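Local coordinates for sporulation inhibitor of replication protein SirA (Bacillus subtilis, PDB 4TPS), which inhibits initiation of DNA replication during sporulation by keeping DnaA from the origin or by binding its domain I, preventing overinitiation and enforcing diploidy, at residues A[8-14]-A[106-112]; A[34-38]-A[51-55]; A[88-92]-A[116-121]. All coordinates share one frame; numbering follows the deposited sequence.

Interaction 1: A[8-14]-A[106-112]. With ACT (acetate ion), chain F.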
loop_
_atom_site.group_PDB
_atom_site.type_symbol
_atom_site.label_atom_id
_atom_site.label_comp_id
_atom_site.label_asym_id
_atom_site.label_seq_id
_atom_site.Cartn_x
_atom_site.Cartn_y
_atom_site.Cartn_z
ATOM N N GLU A 8 20.878 -4.198 15.272
ATOM C CA GLU A 8 19.862 -5.101 14.648
ATOM C C GLU A 8 18.921 -4.303 13.682
ATOM O O GLU A 8 18.385 -3.224 14.037
ATOM C CB GLU A 8 19.062 -5.808 15.718
ATOM C CG GLU A 8 18.337 -7.039 15.299
ATOM C CD GLU A 8 19.131 -8.279 15.608
ATOM O OE1 GLU A 8 18.813 -9.306 14.985
ATOM O OE2 GLU A 8 20.052 -8.226 16.478
ATOM N N ARG A 9 18.755 -4.831 12.468
ATOM C CA ARG A 9 17.867 -4.243 11.489
ATOM C C ARG A 9 16.567 -5.053 11.385
ATOM O O ARG A 9 16.567 -6.259 11.572
ATOM C CB ARG A 9 18.570 -4.185 10.116
ATOM C CG ARG A 9 19.674 -3.154 10.014
ATOM C CD ARG A 9 20.999 -3.642 10.590
ATOM N NE ARG A 9 21.510 -4.761 9.820
ATOM C CZ ARG A 9 22.615 -5.427 10.127
ATOM N NH1 ARG A 9 23.049 -6.417 9.347
ATOM N NH2 ARG A 9 23.261 -5.131 11.241
ATOM N N HIS A 10 15.448 -4.351 11.171
ATOM C CA HIS A 10 14.142 -5.015 11.066
ATOM C C HIS A 10 13.395 -4.351 9.939
ATOM O O HIS A 10 13.013 -3.171 10.037
ATOM C CB HIS A 10 13.385 -4.858 12.380
ATOM C CG HIS A 10 12.077 -5.599 12.427
ATOM N ND1 HIS A 10 11.213 -5.545 13.512
ATOM C CD2 HIS A 10 11.545 -6.499 11.577
ATOM C CE1 HIS A 10 10.190 -6.363 13.282
ATOM N NE2 HIS A 10 10.379 -6.949 12.118
ATOM N N TYR A 11 13.262 -5.068 8.823
ATOM C CA TYR A 11 12.613 -4.493 7.631
ATOM C C TYR A 11 11.254 -5.152 7.415
ATOM O O TYR A 11 11.102 -6.406 7.561
ATOM C CB TYR A 11 13.432 -4.822 6.399
ATOM C CG TYR A 11 14.817 -4.362 6.418
ATOM C CD1 TYR A 11 15.156 -3.086 6.045
ATOM C CD2 TYR A 11 15.845 -5.246 6.850
ATOM C CE1 TYR A 11 16.483 -2.686 6.057
ATOM C CE2 TYR A 11 17.146 -4.869 6.833
ATOM C CZ TYR A 11 17.476 -3.602 6.446
ATOM O OH TYR A 11 18.840 -3.308 6.460
ATOM N N TYR A 12 10.276 -4.322 7.052
ATOM C CA TYR A 12 9.009 -4.783 6.488
ATOM C C TYR A 12 9.082 -4.471 4.996
ATOM O O TYR A 12 9.379 -3.325 4.604
ATOM C CB TYR A 12 7.872 -4.054 7.167
ATOM C CG TYR A 12 7.708 -4.418 8.606
ATOM C CD1 TYR A 12 8.464 -3.826 9.560
ATOM C CD2 TYR A 12 6.774 -5.336 9.004
ATOM C CE1 TYR A 12 8.295 -4.127 10.912
ATOM C CE2 TYR A 12 6.604 -5.651 10.307
ATOM C CZ TYR A 12 7.360 -5.035 11.287
ATOM O OH TYR A 12 7.143 -5.452 12.627
ATOM N N THR A 13 8.878 -5.509 4.183
ATOM C CA THR A 13 9.084 -5.415 2.742
ATOM C C THR A 13 7.812 -5.824 2.042
ATOM O O THR A 13 7.221 -6.867 2.351
ATOM C CB THR A 13 10.271 -6.243 2.307
ATOM O OG1 THR A 13 11.444 -5.860 3.041
ATOM C CG2 THR A 13 10.595 -6.058 0.849
ATOM N N TYR A 14 7.310 -4.906 1.200
ATOM C CA TYR A 14 6.085 -5.170 0.402
ATOM C C TYR A 14 6.374 -5.078 -1.089
ATOM O O TYR A 14 7.283 -4.375 -1.517
ATOM C CB TYR A 14 4.998 -4.133 0.766
ATOM C CG TYR A 14 4.376 -4.317 2.125
ATOM C CD1 TYR A 14 4.986 -3.793 3.275
ATOM C CD2 TYR A 14 3.150 -4.915 2.256
ATOM C CE1 TYR A 14 4.376 -3.909 4.514
ATOM C CE2 TYR A 14 2.521 -5.046 3.501
ATOM C CZ TYR A 14 3.149 -4.556 4.627
ATOM O OH TYR A 14 2.566 -4.670 5.833
ATOM N N MET A 106 3.262 -9.659 2.911
ATOM C CA MET A 106 4.362 -8.981 3.615
ATOM C C MET A 106 5.550 -9.955 3.708
ATOM O O MET A 106 5.348 -11.145 3.969
ATOM C CB MET A 106 3.937 -8.491 5.030
ATOM C CG MET A 106 5.032 -8.092 6.053
ATOM S SD MET A 106 4.172 -7.767 7.652
ATOM C CE MET A 106 4.107 -9.434 8.309
ATOM N N ILE A 107 6.734 -9.403 3.573
ATOM C CA ILE A 107 7.992 -10.063 4.009
ATOM C C ILE A 107 8.599 -9.301 5.194
ATOM O O ILE A 107 8.650 -8.088 5.193
ATOM C CB ILE A 107 8.991 -10.085 2.834
ATOM C CG1 ILE A 107 8.507 -11.123 1.825
ATOM C CG2 ILE A 107 10.384 -10.506 3.298
ATOM C CD1 ILE A 107 9.187 -11.020 0.493
ATOM N N GLU A 108 9.097 -10.020 6.190
ATOM C CA GLU A 108 9.753 -9.372 7.303
ATOM C C GLU A 108 11.152 -9.978 7.349
ATOM O O GLU A 108 11.329 -11.204 7.244
ATOM C CB GLU A 108 9.089 -9.671 8.600
ATOM C CG GLU A 108 7.996 -8.808 9.071
ATOM C CD GLU A 108 7.698 -9.092 10.541
ATOM O OE1 GLU A 108 8.476 -8.789 11.503
ATOM O OE2 GLU A 108 6.686 -9.693 10.715
ATOM N N ILE A 109 12.135 -9.118 7.535
ATOM C CA ILE A 109 13.535 -9.531 7.648
ATOM C C ILE A 109 14.110 -8.929 8.951
ATOM O O ILE A 109 13.962 -7.747 9.208
ATOM C CB ILE A 109 14.343 -9.108 6.451
ATOM C CG1 ILE A 109 13.852 -9.835 5.169
ATOM C CG2 ILE A 109 15.833 -9.311 6.671
ATOM C CD1 ILE A 109 14.328 -9.233 3.868
ATOM N N VAL A 110 14.799 -9.759 9.731
ATOM C CA VAL A 110 15.586 -9.281 10.880
ATOM C C VAL A 110 17.024 -9.673 10.625
ATOM O O VAL A 110 17.282 -10.764 10.270
ATOM C CB VAL A 110 15.065 -9.912 12.220
ATOM C CG1 VAL A 110 15.942 -9.474 13.384
ATOM C CG2 VAL A 110 13.605 -9.571 12.436
ATOM N N ALA A 111 17.960 -8.733 10.779
ATOM C CA ALA A 111 19.356 -8.985 10.537
ATOM C C ALA A 111 20.296 -8.380 11.562
ATOM O O ALA A 111 20.038 -7.321 12.067
ATOM C CB ALA A 111 19.750 -8.523 9.139
ATOM N N SER A 112 21.428 -9.047 11.777
ATOM C CA SER A 112 22.502 -8.584 12.680
ATOM C C SER A 112 23.859 -8.872 12.075
ATOM O O SER A 112 23.978 -9.758 11.269
ATOM C CB SER A 112 22.383 -9.227 14.052
ATOM O OG SER A 112 22.637 -10.586 13.996
HETATM C C ACT F . 10.841 -3.868 16.635
HETATM O O ACT F . 11.615 -3.881 15.643
HETATM O OXT ACT F . 9.727 -4.487 16.611
HETATM C CH3 ACT F . 11.219 -3.095 17.878
#

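Interaction 2: A[34-38]-A[51-55]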
loop_
_atom_site.group_PDB
_atom_site.type_symbol
_atom_site.label_atom_id
_atom_site.label_comp_id
_atom_site.label_asym_id
_atom_site.label_seq_id
_atom_site.Cartn_x
_atom_site.Cartn_y
_atom_site.Cartn_z
ATOM N N LEU A 34 2.314 5.658 5.287
ATOM C CA LEU A 34 1.155 4.763 5.249
ATOM C C LEU A 34 1.445 3.409 5.923
ATOM O O LEU A 34 0.732 2.947 6.811
ATOM C CB LEU A 34 0.688 4.541 3.850
ATOM C CG LEU A 34 -0.554 3.651 3.705
ATOM C CD1 LEU A 34 -1.799 4.414 4.145
ATOM C CD2 LEU A 34 -0.727 3.166 2.279
ATOM N N PHE A 35 2.526 2.803 5.509
ATOM C CA PHE A 35 2.978 1.545 6.138
ATOM C C PHE A 35 3.318 1.672 7.659
ATOM O O PHE A 35 2.940 0.827 8.467
ATOM C CB PHE A 35 4.122 0.941 5.373
ATOM C CG PHE A 35 3.701 0.367 4.023
ATOM C CD1 PHE A 35 2.963 -0.780 3.941
ATOM C CD2 PHE A 35 4.046 0.982 2.833
ATOM C CE1 PHE A 35 2.599 -1.326 2.710
ATOM C CE2 PHE A 35 3.655 0.469 1.608
ATOM C CZ PHE A 35 2.936 -0.701 1.551
ATOM N N GLN A 36 3.933 2.774 8.007
ATOM C CA GLN A 36 4.275 3.029 9.397
ATOM C C GLN A 36 2.969 3.220 10.219
ATOM O O GLN A 36 2.856 2.700 11.333
ATOM C CB GLN A 36 5.200 4.211 9.523
ATOM C CG GLN A 36 5.590 4.521 10.979
ATOM C CD GLN A 36 6.572 5.646 11.067
ATOM O OE1 GLN A 36 6.262 6.825 10.781
ATOM N NE2 GLN A 36 7.786 5.296 11.449
ATOM N N ASP A 37 1.976 3.905 9.656
ATOM C CA ASP A 37 0.687 4.037 10.337
ATOM C C ASP A 37 0.039 2.694 10.613
ATOM O O ASP A 37 -0.522 2.482 11.672
ATOM C CB ASP A 37 -0.276 4.868 9.510
ATOM C CG ASP A 37 0.001 6.345 9.602
ATOM O OD1 ASP A 37 0.785 6.796 10.480
ATOM O OD2 ASP A 37 -0.602 7.051 8.757
ATOM N N TYR A 38 0.113 1.787 9.653
ATOM C CA TYR A 38 -0.437 0.432 9.871
ATOM C C TYR A 38 0.307 -0.383 10.937
ATOM O O TYR A 38 -0.304 -1.024 11.782
ATOM C CB TYR A 38 -0.399 -0.304 8.548
ATOM C CG TYR A 38 -0.954 -1.683 8.562
ATOM C CD1 TYR A 38 -2.291 -1.893 8.874
ATOM C CD2 TYR A 38 -0.158 -2.794 8.253
ATOM C CE1 TYR A 38 -2.828 -3.154 8.892
ATOM C CE2 TYR A 38 -0.699 -4.064 8.260
ATOM C CZ TYR A 38 -2.039 -4.221 8.574
ATOM O OH TYR A 38 -2.647 -5.453 8.576
ATOM N N THR A 51 -6.687 2.229 6.463
ATOM C CA THR A 51 -5.264 2.090 6.133
ATOM C C THR A 51 -4.945 0.627 5.695
ATOM O O THR A 51 -4.282 0.401 4.679
ATOM C CB THR A 51 -4.394 2.569 7.322
ATOM O OG1 THR A 51 -4.630 3.967 7.533
ATOM C CG2 THR A 51 -2.892 2.312 7.036
ATOM N N GLU A 52 -5.470 -0.320 6.439
ATOM C CA GLU A 52 -5.286 -1.725 6.090
ATOM C C GLU A 52 -5.856 -2.077 4.698
ATOM O O GLU A 52 -5.218 -2.792 3.914
ATOM C CB GLU A 52 -5.902 -2.611 7.128
ATOM C CG GLU A 52 -5.702 -4.094 6.920
ATOM C CD GLU A 52 -6.215 -4.853 8.137
ATOM O OE1 GLU A 52 -7.414 -4.767 8.458
ATOM O OE2 GLU A 52 -5.433 -5.523 8.800
ATOM N N LYS A 53 -7.057 -1.567 4.406
ATOM C CA LYS A 53 -7.668 -1.754 3.084
ATOM C C LYS A 53 -6.824 -1.137 1.946
ATOM O O LYS A 53 -6.634 -1.731 0.902
ATOM C CB LYS A 53 -9.101 -1.202 3.083
ATOM C CG LYS A 53 -9.946 -1.859 2.076
ATOM C CD LYS A 53 -11.450 -1.727 2.400
ATOM C CE LYS A 53 -12.122 -3.061 2.801
ATOM N NZ LYS A 53 -12.393 -4.038 1.681
ATOM N N GLN A 54 -6.308 0.052 2.176
ATOM C CA GLN A 54 -5.470 0.710 1.246
ATOM C C GLN A 54 -4.194 -0.081 0.968
ATOM O O GLN A 54 -3.782 -0.268 -0.202
ATOM C CB GLN A 54 -5.144 2.105 1.721
ATOM C CG GLN A 54 -6.363 3.043 1.769
ATOM C CD GLN A 54 -6.142 4.384 2.399
ATOM O OE1 GLN A 54 -5.168 4.629 3.091
ATOM N NE2 GLN A 54 -7.121 5.272 2.220
ATOM N N ILE A 55 -3.537 -0.525 2.054
ATOM C CA ILE A 55 -2.337 -1.380 1.897
ATOM C C ILE A 55 -2.607 -2.630 1.094
ATOM O O ILE A 55 -1.839 -2.969 0.171
ATOM C CB ILE A 55 -1.748 -1.699 3.285
ATOM C CG1 ILE A 55 -1.048 -0.428 3.784
ATOM C CG2 ILE A 55 -0.788 -2.878 3.213
ATOM C CD1 ILE A 55 -0.638 -0.534 5.224
HETATM O O HOH W 1 -3.263 6.304 7.305
#

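Interaction 3: A[88-92]-A[116-121]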
loop_
_atom_site.group_PDB
_atom_site.type_symbol
_atom_site.label_atom_id
_atom_site.label_comp_id
_atom_site.label_asym_id
_atom_site.label_seq_id
_atom_site.Cartn_x
_atom_site.Cartn_y
_atom_site.Cartn_z
ATOM N N ARG A 88 16.277 -18.928 7.758
ATOM C CA ARG A 88 17.236 -18.350 8.684
ATOM C C ARG A 88 18.622 -18.688 8.169
ATOM O O ARG A 88 18.893 -19.842 7.838
ATOM C CB ARG A 88 16.992 -18.926 10.125
ATOM C CG ARG A 88 18.050 -18.609 11.171
ATOM C CD ARG A 88 18.026 -17.212 11.622
ATOM N NE ARG A 88 18.702 -16.970 12.907
ATOM C CZ ARG A 88 19.999 -16.948 13.132
ATOM N NH1 ARG A 88 20.353 -16.657 14.358
ATOM N NH2 ARG A 88 20.921 -17.184 12.171
ATOM N N ILE A 89 19.501 -17.721 8.140
ATOM C CA ILE A 89 20.845 -17.889 7.662
ATOM C C ILE A 89 21.882 -17.366 8.633
ATOM O O ILE A 89 21.634 -16.449 9.403
ATOM C CB ILE A 89 21.082 -17.212 6.291
ATOM C CG1 ILE A 89 20.998 -15.692 6.392
ATOM C CG2 ILE A 89 20.079 -17.719 5.281
ATOM C CD1 ILE A 89 21.280 -14.998 5.098
ATOM N N ALA A 90 23.083 -17.994 8.597
ATOM C CA ALA A 90 24.251 -17.485 9.328
ATOM C C ALA A 90 25.368 -17.297 8.295
ATOM O O ALA A 90 25.563 -18.158 7.453
ATOM C CB ALA A 90 24.669 -18.405 10.477
ATOM N N LEU A 91 25.958 -16.107 8.267
ATOM C CA LEU A 91 27.029 -15.815 7.329
ATOM C C LEU A 91 28.321 -16.569 7.613
ATOM O O LEU A 91 28.620 -16.852 8.771
ATOM C CB LEU A 91 27.331 -14.330 7.372
ATOM C CG LEU A 91 26.269 -13.353 6.923
ATOM C CD1 LEU A 91 26.862 -11.954 7.051
ATOM C CD2 LEU A 91 25.949 -13.687 5.484
ATOM N N PRO A 92 29.124 -16.836 6.536
ATOM C CA PRO A 92 30.432 -17.462 6.738
ATOM C C PRO A 92 31.290 -16.628 7.634
ATOM O O PRO A 92 31.088 -15.381 7.746
ATOM C CB PRO A 92 31.057 -17.433 5.350
ATOM C CG PRO A 92 29.935 -17.430 4.401
ATOM C CD PRO A 92 28.801 -16.716 5.089
ATOM N N GLU A 116 25.940 -7.648 4.751
ATOM C CA GLU A 116 25.787 -8.848 3.902
ATOM C C GLU A 116 24.587 -9.742 4.279
ATOM O O GLU A 116 24.029 -10.433 3.410
ATOM C CB GLU A 116 27.064 -9.701 3.867
ATOM C CG GLU A 116 26.998 -10.786 2.821
ATOM C CD GLU A 116 26.728 -10.263 1.378
ATOM O OE1 GLU A 116 27.278 -9.191 1.006
ATOM O OE2 GLU A 116 25.961 -10.917 0.608
ATOM N N ALA A 117 24.242 -9.760 5.572
ATOM C CA ALA A 117 23.214 -10.659 6.071
ATOM C C ALA A 117 21.857 -10.437 5.361
ATOM O O ALA A 117 21.305 -11.348 4.772
ATOM C CB ALA A 117 23.096 -10.558 7.618
ATOM N N GLU A 118 21.342 -9.228 5.424
ATOM C CA GLU A 118 20.091 -8.890 4.736
ATOM C C GLU A 118 20.263 -8.831 3.216
ATOM O O GLU A 118 19.323 -9.145 2.473
ATOM C CB GLU A 118 19.412 -7.587 5.247
ATOM C CG GLU A 118 20.231 -6.317 5.220
ATOM C CD GLU A 118 20.891 -6.061 6.559
ATOM O OE1 GLU A 118 21.769 -6.888 6.929
ATOM O OE2 GLU A 118 20.546 -5.064 7.224
ATOM N N THR A 119 21.487 -8.515 2.770
ATOM C CA THR A 119 21.774 -8.367 1.354
ATOM C C THR A 119 21.539 -9.704 0.639
ATOM O O THR A 119 21.111 -9.721 -0.505
ATOM C CB THR A 119 23.211 -7.862 1.145
ATOM O OG1 THR A 119 23.298 -6.516 1.664
ATOM C CG2 THR A 119 23.572 -7.870 -0.324
ATOM N N ILE A 120 21.849 -10.815 1.299
ATOM C CA ILE A 120 21.610 -12.121 0.689
ATOM C C ILE A 120 20.114 -12.268 0.269
ATOM O O ILE A 120 19.805 -12.691 -0.855
ATOM C CB ILE A 120 22.085 -13.267 1.600
ATOM C CG1 ILE A 120 23.642 -13.311 1.540
ATOM C CG2 ILE A 120 21.514 -14.589 1.170
ATOM C CD1 ILE A 120 24.260 -14.272 2.481
ATOM N N PHE A 121 19.222 -11.856 1.168
ATOM C CA PHE A 121 17.798 -11.901 0.881
ATOM C C PHE A 121 17.377 -10.824 -0.137
ATOM O O PHE A 121 16.593 -11.098 -1.049
ATOM C CB PHE A 121 16.999 -11.800 2.160
ATOM C CG PHE A 121 17.139 -13.014 3.075
ATOM C CD1 PHE A 121 16.796 -14.262 2.637
ATOM C CD2 PHE A 121 17.546 -12.866 4.378
ATOM C CE1 PHE A 121 16.901 -15.392 3.439
ATOM C CE2 PHE A 121 17.663 -13.976 5.209
ATOM C CZ PHE A 121 17.334 -15.232 4.727
#

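Interaction 1: A[8-14]-A[106-112]
Arg9 and Ala111, Tyr11 and Ile109, and Thr13 and Ile107 form three successive hydrogen-bonded pairs of an antiparallel sheet, each closed by two backbone N-H...O bonds. The six bonds are short and nearly straight, as in Tyr11 N to Ile109 O at 2.8 Å. Non-hydrogen-bonded pairs lie between them, and there CA-H groups approach carbonyls, Val110 CA lying 3.3 Å from Arg9 O.

Polar side chains meet on the face that carries His10, Tyr12, Glu108 and Val110. CG of His10 lies anti to the backbone N (chi1 -175°), which carries the ring diagonally across to Glu108, two residues from its own pair mate. His10 NE2 donates to Glu108 OE1 at 2.7 Å; the carboxylate oxygen lies in the ring plane and is met on its anti side. His10 ND1 gives a second, almost straight bond of 2.7 Å to O of an acetate ion, probably from the crystallisation liquor. Gripped at both nitrogens, the imidazole is fixed in rotation, and two carboxylates would probably favour its protonated form.

Side-chain packing completes this face. Val110 CG2 makes an off-centre CH-pi contact with the His10 ring. Glu108 runs alongside Tyr12, the carboxylate and phenol planes only 14° apart, with Tyr12 CE2 3.6 Å from Glu108 CD. Met106 SD meets the Tyr12 ring at its edge, a Met-aromatic contact with CD2 of Tyr12 3.8 Å away.

On the other face, Ile107 and Ile109 pack against helix 116-128, whose Glu118 salt-bridges Arg9 and hydrogen-bonds Tyr11 OH. Strands 132-136 and 96-103 extend the sheet beyond 8-14 and 106-112 respectively. Tyr14, on the face of His10 and Tyr12, turns to helix 28-39, where its OH bonds His39.

Interaction 2: A[34-38]-A[51-55]
Ile55 points from helix 45-58 into helix 28-39 and is met by Leu34, Phe35 and Tyr38. Three of its carbons divide the work. CD1 presses on the base of Tyr38, 3.3 Å from CB, and CG2 lies 3.8 Å from Phe35 CE1, obliquely to that ring. CG1 passes Leu34 CD2 at 3.9 Å, the two side chains running antiparallel. Leu34 also lays CD1 against Thr51 CG2 at 3.7 Å. The short helix segments cross at -130° with axes 9.8 Å apart.

Tyr38 reaches over to Glu52 because its CG stands anti to the backbone N (chi1 -178°). CE1 of Tyr38 lies against CB and CG of Glu52, while OE2 stands at the ring edge, in its plane. Tyr38 OH donates to Glu52 OE2 at 2.8 Å, using the anti lone pair, with ring and carboxylate planes 58° apart. A phenylalanine at Tyr38 would probably leave the Glu52 carboxylate without this partner and freer to turn. The chain of another protein packs on Leu34, Thr51 and Gln54 and hydrogen-bonds Gln54 OE1, consistent with the DnaA domain I complex.

Chemically, an apolar centre around Ile55 is flanked by the phenol-carboxylate bond and by a water donating to Asp37 OD2 and Thr51 OG1, 2.7 Å from the latter. Asp37 OD1 also bonds Thr41 OG1, and Thr51 OG1 the Gln47 carbonyl of its own helix. The pairing thus combines hydrophobic burial with two directional tethers.

Interaction 3: A[88-92]-A[116-121]
Ile89 of strand 86-90 and Leu91 just along the chain project onto the first turns of helix 116-128, a helix packed across one face of the antiparallel sheet. The short strand and helix segments lie 9.4 Å apart at an angle of 135°. The contact is carried by apolar side chains, and its tight part joins Ile89 and Leu91 to Ala117, Ile120 and Phe121. CG1 of Ile89 sits between the backbone N and the carbonyl carbon (chi1 67°), which sends CD1 forward to the Ala117 carbonyl and to Ile120 CG2, 4.0 Å away. The CG2 branch turns instead to Phe121, meeting CZ at 3.7 Å obliquely to the ring. Phe100 of strand 96-103 and Leu71 and Leu75 of helix 64-75 extend this core around Phe121 and Ile89.

The loose side is at Glu116. Leu91 CD1 lies 3.9 Å from Glu116 CB, but only the aliphatic base of Glu116 takes part; its carboxylate leads away and the residue is exposed. The closest approach is made by the other branch of Leu91, which lies alongside Ile120: its CD2 is 3.5 Å from Ile120 CD1, tighter than a usual methyl contact.

From the N terminus, strand 9-16 comes first, and its pairing with strand 106-113 in interaction 1 closes a loop spanning 91 residues. Interaction 2 is nested inside that loop, closing a short connection between helices 28-39 and 45-58; Tyr14 joins the two contacts by packing on Phe35 and Ile55. Interaction 3 opens within the same loop at 88-92 but closes after it, at 116-121, so interactions 1 and 3 cross. Strand 106-113 leads directly into helix 116-128, which returns to a face of the same sheet. Interactions 2 and 3 lie on opposite sides of the chain's centre, their nearest atoms about 17 Å apart.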